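Local structure of Alpha/beta hydrolase fold-3 domain-containing protein (2QRU) at residues 13-18 with 82-87. The protein is of unknown function but has the alpha/beta-hydrolase fold and is probably a hydrolase. Sequence-based numbering, arbitrary orientation.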
loop_
_atom_site.group_PDB
_atom_site.type_symbol
_atom_site.label_atom_id
_atom_site.label_comp_id
_atom_site.label_asym_id
_atom_site.label_seq_id
_atom_site.Cartn_x
_atom_site.Cartn_y
_atom_site.Cartn_z
ATOM N N ASN A 13 11.046 -7.486 15.139
ATOM C CA ASN A 13 10.913 -6.057 15.435
ATOM C C ASN A 13 9.512 -5.662 15.920
ATOM O O ASN A 13 9.249 -4.480 16.155
ATOM C CB ASN A 13 11.326 -5.206 14.216
ATOM C CG ASN A 13 10.348 -5.314 13.074
ATOM O OD1 ASN A 13 9.469 -6.183 13.076
ATOM N ND2 ASN A 13 10.500 -4.431 12.075
ATOM N N GLY A 14 8.627 -6.651 16.088
ATOM C CA GLY A 14 7.272 -6.382 16.575
ATOM C C GLY A 14 6.192 -6.305 15.506
ATOM O O GLY A 14 4.997 -6.341 15.836
ATOM N N ALA A 15 6.593 -6.197 14.231
ATOM C CA ALA A 15 5.648 -6.274 13.131
ATOM C C ALA A 15 5.014 -7.658 13.060
ATOM O O ALA A 15 5.683 -8.661 13.272
ATOM C CB ALA A 15 6.336 -5.969 11.784
ATOM N N THR A 16 3.728 -7.694 12.751
ATOM C CA THR A 16 3.076 -8.968 12.512
ATOM C C THR A 16 2.658 -9.052 11.050
ATOM O O THR A 16 2.488 -8.031 10.372
ATOM C CB THR A 16 1.863 -9.202 13.423
ATOM O OG1 THR A 16 0.793 -8.343 13.027
ATOM C CG2 THR A 16 2.203 -8.952 14.889
ATOM N N VAL A 17 2.496 -10.290 10.594
ATOM C CA VAL A 17 2.081 -10.599 9.228
ATOM C C VAL A 17 0.946 -11.620 9.329
ATOM O O VAL A 17 1.000 -12.522 10.180
ATOM C CB VAL A 17 3.272 -11.132 8.407
ATOM C CG1 VAL A 17 3.908 -12.367 9.065
ATOM C CG2 VAL A 17 2.861 -11.405 6.922
ATOM N N THR A 18 -0.099 -11.433 8.523
ATOM C CA THR A 18 -1.155 -12.441 8.363
ATOM C C THR A 18 -0.822 -13.228 7.095
ATOM O O THR A 18 -0.665 -12.635 6.011
ATOM C CB THR A 18 -2.566 -11.806 8.257
ATOM O OG1 THR A 18 -2.874 -11.076 9.459
ATOM C CG2 THR A 18 -3.641 -12.889 8.072
ATOM N N THR A 82 11.585 -1.557 5.355
ATOM C CA THR A 82 12.707 -2.293 4.773
ATOM C C THR A 82 13.193 -3.345 5.774
ATOM O O THR A 82 13.294 -4.526 5.431
ATOM C CB THR A 82 13.853 -1.358 4.413
ATOM O OG1 THR A 82 13.383 -0.356 3.499
ATOM C CG2 THR A 82 14.980 -2.137 3.752
ATOM N N GLU A 83 13.390 -2.925 7.018
ATOM C CA GLU A 83 13.767 -3.855 8.099
ATOM C C GLU A 83 12.799 -5.035 8.162
ATOM O O GLU A 83 13.218 -6.214 8.262
ATOM C CB GLU A 83 13.774 -3.158 9.467
ATOM C CG GLU A 83 14.170 -4.137 10.597
ATOM C CD GLU A 83 14.032 -3.577 12.021
ATOM O OE1 GLU A 83 13.142 -2.716 12.248
ATOM O OE2 GLU A 83 14.807 -4.042 12.913
ATOM N N THR A 84 11.510 -4.705 8.167
ATOM C CA THR A 84 10.439 -5.695 8.299
ATOM C C THR A 84 10.468 -6.672 7.132
ATOM O O THR A 84 10.338 -7.903 7.326
ATOM C CB THR A 84 9.060 -5.016 8.399
ATOM O OG1 THR A 84 9.075 -4.090 9.503
ATOM C CG2 THR A 84 7.977 -6.062 8.647
ATOM N N PHE A 85 10.670 -6.138 5.926
ATOM C CA PHE A 85 10.743 -7.025 4.771
ATOM C C PHE A 85 11.919 -7.981 4.888
ATOM O O PHE A 85 11.789 -9.174 4.601
ATOM C CB PHE A 85 10.830 -6.281 3.435
ATOM C CG PHE A 85 10.775 -7.219 2.275
ATOM C CD1 PHE A 85 9.540 -7.578 1.723
ATOM C CD2 PHE A 85 11.941 -7.838 1.802
ATOM C CE1 PHE A 85 9.475 -8.513 0.672
ATOM C CE2 PHE A 85 11.866 -8.781 0.739
ATOM C CZ PHE A 85 10.656 -9.103 0.195
ATOM N N GLN A 86 13.072 -7.448 5.296
ATOM C CA GLN A 86 14.252 -8.279 5.451
ATOM C C GLN A 86 14.014 -9.441 6.444
ATOM O O GLN A 86 14.375 -10.576 6.149
ATOM C CB GLN A 86 15.459 -7.438 5.862
ATOM C CG GLN A 86 15.951 -6.532 4.756
ATOM C CD GLN A 86 17.228 -5.833 5.192
ATOM O OE1 GLN A 86 17.187 -4.790 5.846
ATOM N NE2 GLN A 86 18.369 -6.441 4.883
ATOM N N LEU A 87 13.364 -9.157 7.572
ATOM C CA LEU A 87 12.991 -10.211 8.545
ATOM C C LEU A 87 11.990 -11.194 7.934
ATOM O O LEU A 87 12.096 -12.413 8.128
ATOM C CB LEU A 87 12.408 -9.602 9.817
ATOM C CG LEU A 87 13.353 -8.716 10.636
ATOM C CD1 LEU A 87 12.586 -7.916 11.688
ATOM C CD2 LEU A 87 14.514 -9.525 11.259
#
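An Asx turn at Asn-13 shapes the loop that enters strand 16-20, and the same side chain ties that loop to helix 74-93, where the amide meets Glu-83, Thr-84 and Leu-87. Both ends of the amide are used. OD1 of Asn-13 accepts from the backbone N of Ala-15 at 3.1 Å, with the donor standing above the carbonyl plane. ND2 of Asn-13 gives one hydrogen to OG1 of Thr-84 (3.0 Å, 162°) and the other to OE1 of Glu-83 (3.2 Å); both acceptors lie close to the amide plane, so these two bonds hold the amide's rotation. Asparagine suits the place because one short side chain both accepts and donates. The carboxylate stands almost perpendicular to the amide (87°) and is met from above its plane. Glu-83 gets there on an extended chain, its CG anti to the backbone N (chi1 -180°).

In this alpha/beta-hydrolase fold the contact joins the loop leading into strand 16-20, second from the antiparallel edge of the sheet, to helix 74-93, and Thr-84 also touches Leu-64 of strand 59-64. OG1 of Thr-84 also hydrogen-bonds to the carbonyl O of Thr-80, one turn back, while CG2 of Thr-84 packs 3.5 Å from CB of Ala-15, a side chain small enough for so close an approach. CD1 of Leu-87 lies 3.7 Å from CG of Asn-13, adding an apolar contact beside the polar ones. Gly-14, between Asn-13 and Ala-15, has a positive phi, at which a CB would jam against the preceding carbonyl O.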